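PDB 2QSD: uncharacterized conserved protein from Idiomarina loihiensis, which is of unknown function, a member of the DUF1543 family whose fold is built mainly from antiparallel beta sheets with two short helices. Local coordinates for residues A[11-16]-A[35-40]; A[58-63]-A[170-175]; A[64-69]-A[107-112]. All blocks are in the same frame, centred on the assembly; numbering follows the deposited sequence.

Contact 1: A[11-16]-A[35-40]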
loop_
_atom_site.group_PDB
_atom_site.type_symbol
_atom_site.label_atom_id
_atom_site.label_comp_id
_atom_site.label_asym_id
_atom_site.label_seq_id
_atom_site.Cartn_x
_atom_site.Cartn_y
_atom_site.Cartn_z
ATOM N N PHE A 11 16.312 -6.269 11.266
ATOM C CA PHE A 11 15.673 -5.038 10.844
ATOM C C PHE A 11 14.283 -5.312 10.298
ATOM O O PHE A 11 14.062 -6.283 9.567
ATOM C CB PHE A 11 16.482 -4.360 9.750
ATOM C CG PHE A 11 17.845 -3.892 10.178
ATOM C CD1 PHE A 11 18.979 -4.627 9.839
ATOM C CD2 PHE A 11 18.002 -2.691 10.870
ATOM C CE1 PHE A 11 20.251 -4.182 10.192
ATOM C CE2 PHE A 11 19.267 -2.239 11.235
ATOM C CZ PHE A 11 20.394 -2.988 10.894
ATOM N N LEU A 12 13.348 -4.447 10.663
ATOM C CA LEU A 12 12.047 -4.408 10.023
ATOM C C LEU A 12 12.033 -3.176 9.122
ATOM O O LEU A 12 12.173 -2.057 9.601
ATOM C CB LEU A 12 10.943 -4.448 11.089
ATOM C CG LEU A 12 9.637 -3.665 11.321
ATOM C CD1 LEU A 12 8.977 -3.023 10.124
ATOM C CD2 LEU A 12 8.648 -4.579 12.033
ATOM N N VAL A 13 11.901 -3.397 7.816
ATOM C CA VAL A 13 12.006 -2.323 6.828
ATOM C C VAL A 13 10.696 -2.111 6.073
ATOM O O VAL A 13 9.998 -3.063 5.724
ATOM C CB VAL A 13 13.174 -2.553 5.817
ATOM C CG1 VAL A 13 14.509 -2.609 6.524
ATOM C CG2 VAL A 13 12.991 -3.821 5.031
ATOM N N TYR A 14 10.364 -0.851 5.839
ATOM C CA TYR A 14 9.166 -0.487 5.101
ATOM C C TYR A 14 9.642 0.020 3.753
ATOM O O TYR A 14 10.329 1.037 3.663
ATOM C CB TYR A 14 8.417 0.594 5.869
ATOM C CG TYR A 14 7.079 1.029 5.314
ATOM C CD1 TYR A 14 5.995 0.149 5.263
ATOM C CD2 TYR A 14 6.878 2.347 4.897
ATOM C CE1 TYR A 14 4.754 0.555 4.774
ATOM C CE2 TYR A 14 5.637 2.772 4.407
ATOM C CZ TYR A 14 4.583 1.869 4.348
ATOM O OH TYR A 14 3.365 2.280 3.867
ATOM N N VAL A 15 9.321 -0.724 2.704
ATOM C CA VAL A 15 9.833 -0.404 1.380
ATOM C C VAL A 15 8.700 -0.070 0.431
ATOM O O VAL A 15 7.553 -0.452 0.664
ATOM C CB VAL A 15 10.711 -1.535 0.813
ATOM C CG1 VAL A 15 11.970 -1.672 1.634
ATOM C CG2 VAL A 15 9.957 -2.863 0.793
ATOM N N GLY A 16 9.028 0.653 -0.632
ATOM C CA GLY A 16 8.038 1.119 -1.591
ATOM C C GLY A 16 8.512 1.007 -3.022
ATOM O O GLY A 16 9.717 0.981 -3.302
ATOM N N PRO A 35 24.711 -7.167 9.498
ATOM C CA PRO A 35 25.540 -6.345 10.403
ATOM C C PRO A 35 25.229 -4.854 10.285
ATOM O O PRO A 35 25.355 -4.107 11.259
ATOM C CB PRO A 35 26.974 -6.606 9.920
ATOM C CG PRO A 35 26.885 -7.801 8.997
ATOM C CD PRO A 35 25.511 -7.806 8.435
ATOM N N SER A 36 24.846 -4.432 9.086
ATOM C CA SER A 36 24.455 -3.054 8.833
ATOM C C SER A 36 23.235 -3.032 7.928
ATOM O O SER A 36 22.848 -4.056 7.367
ATOM C CB SER A 36 25.607 -2.271 8.194
ATOM O OG SER A 36 25.952 -2.799 6.922
HETATM N N MSE A 37 22.643 -1.852 7.794
HETATM C CA MSE A 37 21.485 -1.635 6.950
HETATM C C MSE A 37 21.806 -1.881 5.466
HETATM O O MSE A 37 21.082 -2.620 4.787
HETATM C CB MSE A 37 20.958 -0.223 7.200
HETATM C CG MSE A 37 19.571 0.066 6.660
HETATM SE SE MSE A 37 18.193 -1.308 6.904
HETATM C CE MSE A 37 17.760 -1.234 5.047
ATOM N N GLU A 38 22.914 -1.302 4.990
ATOM C CA GLU A 38 23.375 -1.451 3.600
ATOM C C GLU A 38 23.676 -2.893 3.206
ATOM O O GLU A 38 23.614 -3.244 2.032
ATOM C CB GLU A 38 24.622 -0.598 3.340
ATOM C CG GLU A 38 24.382 0.904 3.350
ATOM C CD GLU A 38 25.581 1.710 2.858
ATOM O OE1 GLU A 38 26.709 1.163 2.804
ATOM O OE2 GLU A 38 25.389 2.903 2.526
ATOM N N GLU A 39 24.001 -3.728 4.186
ATOM C CA GLU A 39 24.277 -5.135 3.918
ATOM C C GLU A 39 23.015 -5.990 3.814
ATOM O O GLU A 39 23.100 -7.191 3.566
ATOM C CB GLU A 39 25.260 -5.707 4.944
ATOM C CG GLU A 39 26.697 -5.238 4.721
ATOM C CD GLU A 39 27.671 -5.840 5.712
ATOM O OE1 GLU A 39 28.121 -6.984 5.486
ATOM O OE2 GLU A 39 27.995 -5.165 6.711
ATOM N N THR A 40 21.849 -5.371 3.992
ATOM C CA THR A 40 20.578 -6.075 3.837
ATOM C C THR A 40 19.931 -5.802 2.476
ATOM O O THR A 40 18.902 -6.406 2.144
ATOM C CB THR A 40 19.572 -5.725 4.953
ATOM O OG1 THR A 40 19.118 -4.376 4.797
ATOM C CG2 THR A 40 20.186 -5.913 6.340
#
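The ring of Phe11 carries the selenium of Met37, a selenomethionine, over one of its faces: SE of Met37 sits 4.3 Å from the centroid of the Phe11 ring and 16° off its normal, displaced toward the rim. Two further groups reach the same ring obliquely, the methyl CG2 of Thr40, 3.9 Å from CD1 of Phe11, and the carbonyl O of Ser36, 3.8 Å from CE1 of Phe11. The ring is therefore met by three residues of 35-40, and no hydrogen bond joins the two segments.

Met37 reaches both side chains because its chain is bent rather than extended: CG lies anti to the backbone N (chi1 -166°), and bends at chi2 (43°) and chi3 bring SE over Phe11 while CE ends against Val13. CE of Met37 lies 3.8 Å from CG1 of Val13.

The loop has its own polar ties. The carbonyl O of Met37 accepts two bonds from Thr40, from its backbone N and from OG1 at 2.6 Å, the latter in the carbonyl plane; this holds the hydroxyl of Thr40 and helps fix the orientation of its methyl toward Phe11. Ile44 of helix 41-47 also touches Met37.

The geometry over the ring meets the definition of a Met-aromatic contact, here packing the connection between strand 26-34 and helix 41-47 against strand 9-17 of an antiparallel sheet.

Contact 2: A[58-63]-A[170-175]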
loop_
_atom_site.group_PDB
_atom_site.type_symbol
_atom_site.label_atom_id
_atom_site.label_comp_id
_atom_site.label_asym_id
_atom_site.label_seq_id
_atom_site.Cartn_x
_atom_site.Cartn_y
_atom_site.Cartn_z
ATOM N N ASP A 58 11.620 3.392 2.877
ATOM C CA ASP A 58 10.847 4.506 3.452
ATOM C C ASP A 58 10.973 4.674 4.966
ATOM O O ASP A 58 11.030 5.795 5.463
ATOM C CB ASP A 58 9.373 4.427 3.041
ATOM C CG ASP A 58 9.156 4.786 1.576
ATOM O OD1 ASP A 58 10.091 5.326 0.944
ATOM O OD2 ASP A 58 8.049 4.526 1.056
ATOM N N SER A 59 10.981 3.562 5.693
ATOM C CA SER A 59 11.340 3.565 7.106
ATOM C C SER A 59 11.893 2.209 7.513
ATOM O O SER A 59 11.704 1.217 6.812
ATOM C CB SER A 59 10.155 3.950 7.996
ATOM O OG SER A 59 9.126 2.987 7.939
ATOM N N PHE A 60 12.595 2.186 8.640
ATOM C CA PHE A 60 13.066 0.948 9.235
ATOM C C PHE A 60 13.264 1.085 10.739
ATOM O O PHE A 60 13.383 2.194 11.266
ATOM C CB PHE A 60 14.359 0.454 8.569
ATOM C CG PHE A 60 15.569 1.301 8.855
ATOM C CD1 PHE A 60 15.945 2.309 7.979
ATOM C CD2 PHE A 60 16.351 1.072 9.985
ATOM C CE1 PHE A 60 17.066 3.090 8.228
ATOM C CE2 PHE A 60 17.469 1.852 10.249
ATOM C CZ PHE A 60 17.831 2.861 9.368
ATOM N N VAL A 61 13.321 -0.058 11.412
ATOM C CA VAL A 61 13.703 -0.124 12.814
ATOM C C VAL A 61 14.549 -1.364 13.068
ATOM O O VAL A 61 14.263 -2.442 12.548
ATOM C CB VAL A 61 12.465 -0.049 13.758
ATOM C CG1 VAL A 61 11.410 -1.108 13.400
ATOM C CG2 VAL A 61 12.874 -0.134 15.230
ATOM N N HIS A 62 15.628 -1.185 13.823
ATOM C CA HIS A 62 16.404 -2.292 14.362
ATOM C C HIS A 62 15.596 -2.846 15.518
ATOM O O HIS A 62 15.374 -2.153 16.513
ATOM C CB HIS A 62 17.782 -1.790 14.822
ATOM C CG HIS A 62 18.566 -2.776 15.638
ATOM N ND1 HIS A 62 19.462 -2.381 16.609
ATOM C CD2 HIS A 62 18.598 -4.130 15.627
ATOM C CE1 HIS A 62 20.011 -3.449 17.158
ATOM N NE2 HIS A 62 19.500 -4.522 16.584
ATOM N N LEU A 63 15.144 -4.087 15.367
ATOM C CA LEU A 63 14.285 -4.739 16.355
ATOM C C LEU A 63 15.129 -5.621 17.273
ATOM O O LEU A 63 15.683 -6.622 16.819
ATOM C CB LEU A 63 13.260 -5.615 15.631
ATOM C CG LEU A 63 11.755 -5.416 15.798
ATOM C CD1 LEU A 63 11.052 -6.731 15.493
ATOM C CD2 LEU A 63 11.347 -4.890 17.173
ATOM N N PRO A 170 9.873 3.982 14.038
ATOM C CA PRO A 170 11.063 3.960 13.180
ATOM C C PRO A 170 12.307 4.581 13.819
ATOM O O PRO A 170 12.201 5.543 14.583
ATOM C CB PRO A 170 10.640 4.802 11.969
ATOM C CG PRO A 170 9.143 4.911 12.052
ATOM C CD PRO A 170 8.831 4.879 13.499
ATOM N N ASP A 171 13.470 4.013 13.512
ATOM C CA ASP A 171 14.746 4.654 13.795
ATOM C C ASP A 171 14.914 5.837 12.836
ATOM O O ASP A 171 15.478 6.869 13.190
ATOM C CB ASP A 171 15.906 3.665 13.600
ATOM C CG ASP A 171 15.906 2.539 14.622
ATOM O OD1 ASP A 171 15.248 2.679 15.678
ATOM O OD2 ASP A 171 16.577 1.511 14.373
ATOM N N TRP A 172 14.412 5.659 11.621
ATOM C CA TRP A 172 14.584 6.601 10.533
ATOM C C TRP A 172 13.367 6.514 9.625
ATOM O O TRP A 172 12.834 5.428 9.411
ATOM C CB TRP A 172 15.848 6.246 9.742
ATOM C CG TRP A 172 16.013 7.018 8.460
ATOM C CD1 TRP A 172 16.644 8.215 8.302
ATOM C CD2 TRP A 172 15.536 6.642 7.158
ATOM N NE1 TRP A 172 16.592 8.611 6.987
ATOM C CE2 TRP A 172 15.917 7.666 6.262
ATOM C CE3 TRP A 172 14.821 5.540 6.663
ATOM C CZ2 TRP A 172 15.608 7.625 4.898
ATOM C CZ3 TRP A 172 14.511 5.500 5.311
ATOM C CH2 TRP A 172 14.906 6.537 4.443
ATOM N N LYS A 173 12.936 7.657 9.099
ATOM C CA LYS A 173 11.947 7.700 8.023
ATOM C C LYS A 173 12.325 8.741 6.971
ATOM O O LYS A 173 12.958 9.751 7.282
ATOM C CB LYS A 173 10.521 7.907 8.552
ATOM C CG LYS A 173 10.313 9.151 9.392
ATOM C CD LYS A 173 8.975 9.105 10.120
ATOM C CE LYS A 173 8.854 10.249 11.122
ATOM N NZ LYS A 173 7.694 10.069 12.039
ATOM N N GLY A 174 11.952 8.474 5.724
ATOM C CA GLY A 174 12.316 9.326 4.596
ATOM C C GLY A 174 12.177 8.610 3.269
ATOM O O GLY A 174 11.278 7.789 3.094
ATOM N N TYR A 175 13.070 8.925 2.334
ATOM C CA TYR A 175 13.038 8.355 0.996
ATOM C C TYR A 175 14.457 8.019 0.580
ATOM O O TYR A 175 15.261 8.910 0.345
ATOM C CB TYR A 175 12.415 9.350 0.005
ATOM C CG TYR A 175 12.154 8.783 -1.383
ATOM C CD1 TYR A 175 10.902 8.271 -1.722
ATOM C CD2 TYR A 175 13.156 8.765 -2.355
ATOM C CE1 TYR A 175 10.656 7.755 -2.996
ATOM C CE2 TYR A 175 12.924 8.245 -3.624
ATOM C CZ TYR A 175 11.674 7.744 -3.939
ATOM O OH TYR A 175 11.448 7.237 -5.200
HETATM O O HOH W 1 16.405 0.436 17.183
#
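Phe60 and Trp172 form an antiparallel hydrogen-bonded pair, and backbone bonds carry much of this contact, which adds the short strand 172-173 to strand 56-62, whose other neighbour in the sheet is strand 9-17. Gly174 N donates to Asp58 O at 2.8 Å, Asp171 N to Phe60 O at 2.9 Å, and Phe60 N weakly to Trp172 O. Ser59 and Lys173 form the neighbouring non-hydrogen-bonded pair, with CA of Ser59 directed at O of Trp172 in a CA-H...O contact. Asp58 and Ser59 make a classic beta bulge opposite Tyr14.

A side chain extends the ladder. OD2 of Asp171 takes the N-H of His62 at 2.9 Å in an almost straight bond (176°), approached from above the carboxylate plane. OD1 of Asp171 and the carbonyl O of His62 share a water.

Among apolar contacts, the rings of Phe60 and Trp172 are slid apart and barely overlap, with centroids 5.8 Å apart and planes at 27°; CD1 of Phe60 still comes within 3.7 Å of CE3 of Trp172.

Polar ends are tied outward, OD1 of Asp58 to His56 and OG of Ser59 to Tyr102. Chemically, the pairing rests on main-chain bonds, with the Asp171 carboxylate prolonging it past the last backbone bond and probably helping to hold the Pro170 end in register.

Contact 3: A[64-69]-A[107-112]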
loop_
_atom_site.group_PDB
_atom_site.type_symbol
_atom_site.label_atom_id
_atom_site.label_comp_id
_atom_site.label_asym_id
_atom_site.label_seq_id
_atom_site.Cartn_x
_atom_site.Cartn_y
_atom_site.Cartn_z
ATOM N N HIS A 64 15.235 -5.257 18.551
ATOM C CA HIS A 64 16.047 -6.033 19.505
ATOM C C HIS A 64 15.265 -6.583 20.698
ATOM O O HIS A 64 15.686 -7.563 21.329
ATOM C CB HIS A 64 17.276 -5.248 19.982
ATOM C CG HIS A 64 16.978 -3.846 20.415
ATOM N ND1 HIS A 64 16.345 -3.548 21.604
ATOM C CD2 HIS A 64 17.241 -2.656 19.823
ATOM C CE1 HIS A 64 16.217 -2.239 21.719
ATOM N NE2 HIS A 64 16.750 -1.674 20.650
ATOM N N HIS A 65 14.126 -5.962 20.996
ATOM C CA HIS A 65 13.277 -6.397 22.097
ATOM C C HIS A 65 11.810 -6.295 21.734
ATOM O O HIS A 65 11.392 -5.302 21.134
ATOM C CB HIS A 65 13.548 -5.563 23.350
ATOM C CG HIS A 65 14.779 -5.972 24.090
ATOM N ND1 HIS A 65 16.019 -5.429 23.835
ATOM C CD2 HIS A 65 14.961 -6.874 25.081
ATOM C CE1 HIS A 65 16.914 -5.981 24.635
ATOM N NE2 HIS A 65 16.297 -6.859 25.404
ATOM N N VAL A 66 11.047 -7.337 22.080
ATOM C CA VAL A 66 9.585 -7.363 21.926
ATOM C C VAL A 66 8.946 -7.988 23.181
ATOM O O VAL A 66 9.276 -9.120 23.547
ATOM C CB VAL A 66 9.120 -8.167 20.662
ATOM C CG1 VAL A 66 7.590 -8.217 20.582
ATOM C CG2 VAL A 66 9.667 -7.572 19.381
ATOM N N ASP A 67 8.047 -7.241 23.828
ATOM C CA ASP A 67 7.267 -7.708 24.995
ATOM C C ASP A 67 8.105 -8.314 26.135
ATOM O O ASP A 67 7.718 -9.315 26.741
ATOM C CB ASP A 67 6.159 -8.692 24.572
ATOM C CG ASP A 67 5.126 -8.069 23.645
ATOM O OD1 ASP A 67 4.921 -6.834 23.686
ATOM O OD2 ASP A 67 4.501 -8.833 22.876
ATOM N N GLY A 68 9.258 -7.711 26.406
ATOM C CA GLY A 68 10.139 -8.183 27.461
ATOM C C GLY A 68 11.158 -9.223 27.030
ATOM O O GLY A 68 11.989 -9.644 27.840
ATOM N N TYR A 69 11.099 -9.635 25.763
ATOM C CA TYR A 69 12.014 -10.642 25.227
ATOM C C TYR A 69 13.096 -10.011 24.359
ATOM O O TYR A 69 12.813 -9.145 23.538
ATOM C CB TYR A 69 11.258 -11.701 24.411
ATOM C CG TYR A 69 10.355 -12.609 25.223
ATOM C CD1 TYR A 69 10.789 -13.869 25.637
ATOM C CD2 TYR A 69 9.062 -12.216 25.565
ATOM C CE1 TYR A 69 9.961 -14.711 26.382
ATOM C CE2 TYR A 69 8.229 -13.047 26.309
ATOM C CZ TYR A 69 8.685 -14.289 26.711
ATOM O OH TYR A 69 7.856 -15.110 27.440
ATOM N N VAL A 107 4.248 -6.312 16.291
ATOM C CA VAL A 107 4.993 -7.541 16.520
ATOM C C VAL A 107 4.771 -7.948 17.972
ATOM O O VAL A 107 4.867 -7.116 18.874
ATOM C CB VAL A 107 6.505 -7.372 16.216
ATOM C CG1 VAL A 107 7.263 -8.673 16.473
ATOM C CG2 VAL A 107 6.727 -6.925 14.765
ATOM N N VAL A 108 4.433 -9.217 18.189
ATOM C CA VAL A 108 4.192 -9.756 19.533
ATOM C C VAL A 108 4.916 -11.085 19.739
ATOM O O VAL A 108 5.353 -11.724 18.777
ATOM C CB VAL A 108 2.671 -9.975 19.843
ATOM C CG1 VAL A 108 1.903 -8.652 19.904
ATOM C CG2 VAL A 108 2.027 -10.958 18.854
ATOM N N VAL A 109 5.032 -11.498 21.000
ATOM C CA VAL A 109 5.604 -12.797 21.348
ATOM C C VAL A 109 4.489 -13.729 21.822
ATOM O O VAL A 109 3.757 -13.406 22.764
ATOM C CB VAL A 109 6.712 -12.661 22.420
ATOM C CG1 VAL A 109 7.172 -14.027 22.910
ATOM C CG2 VAL A 109 7.888 -11.883 21.862
ATOM N N ALA A 110 4.349 -14.869 21.152
ATOM C CA ALA A 110 3.302 -15.838 21.493
ATOM C C ALA A 110 3.717 -17.274 21.193
ATOM O O ALA A 110 4.724 -17.507 20.516
ATOM C CB ALA A 110 2.011 -15.496 20.774
ATOM N N ASP A 111 2.943 -18.230 21.706
ATOM C CA ASP A 111 3.216 -19.655 21.478
ATOM C C ASP A 111 2.537 -20.191 20.214
ATOM O O ASP A 111 3.072 -21.071 19.536
ATOM C CB ASP A 111 2.860 -20.508 22.709
ATOM C CG ASP A 111 1.475 -20.198 23.282
ATOM O OD1 ASP A 111 1.171 -20.707 24.381
ATOM O OD2 ASP A 111 0.689 -19.457 22.655
ATOM N N SER A 112 1.367 -19.639 19.903
ATOM C CA SER A 112 0.570 -20.068 18.758
ATOM C C SER A 112 0.118 -18.855 17.946
ATOM O O SER A 112 -0.023 -17.767 18.509
ATOM C CB SER A 112 -0.658 -20.846 19.245
ATOM O OG SER A 112 -1.655 -19.962 19.735
#
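Tyr69 and Val109 are brought together by complementary first torsions: CG of Tyr69 lies anti to its carbonyl carbon (chi1 -69°), while CG1 of Val109 stands anti to the backbone N (chi1 172°), which, with the Tyr69 torsion, places this methyl above the ring. CG1 of Val109 is 3.9 Å from the centroid of the Tyr69 ring and 21° off its normal, displaced toward the rim, which meets the criteria for a CH-pi contact. The closest ring atoms are CD2 and CE2, and CE2 of Tyr69 lies 3.7 Å from this methyl. With an alanine here in place of Tyr69, the Val109 methyl would probably lose the ring face it rests on, opening a gap beside the turn.

The other methyl of Val109 serves Val66: CG2 of Val109 is 3.9 Å from CG1 of Val66 and 3.5 Å from the carbonyl O of Val66. From the second branch of Val66, CG2 meets CG1 of Val107 at 3.9 Å, the two side chains crossing at about a right angle. Leu86 of strand 85-90 touches both Val66 and Val107.

Residues 66-69 form a type I' turn, closed by reciprocal backbone bonds between Val66 and Tyr69; at its third position, Gly68, a CB would collide with the carbonyl O of Asp67. At the corner Asp67 turns its carboxylate to strand 105-110, where OD2 of Asp67 accepts a weak bond from N of Val109 at 3.3 Å. The chemistry thus implies a joint that is chiefly apolar, valine methyls and one aromatic face, with a single weak, directional bond from the strand's backbone to the turn's carboxylate.

From the N terminus, strand 9-17 is followed by strand 26-34 and the loop at 35-40, where contact 1 closes the first loop. Strand 56-62 then opens contact 2, which closes only near the C-terminal end at 170-175. Contact 3 (64-69 with 107-112) is nested inside that long loop and starts directly after residue 63. Contacts 1 and 2 share a sheet: strands 9-17 and 56-62 are neighbours, and Val13 packs on Phe60. Contact 3 lies on the opposite side of the chain's centre from contact 1, joining the turn between strands 65-66 and 69-74 to strand 105-110 of another sheet; Leu12 touching Val107 links the two regions.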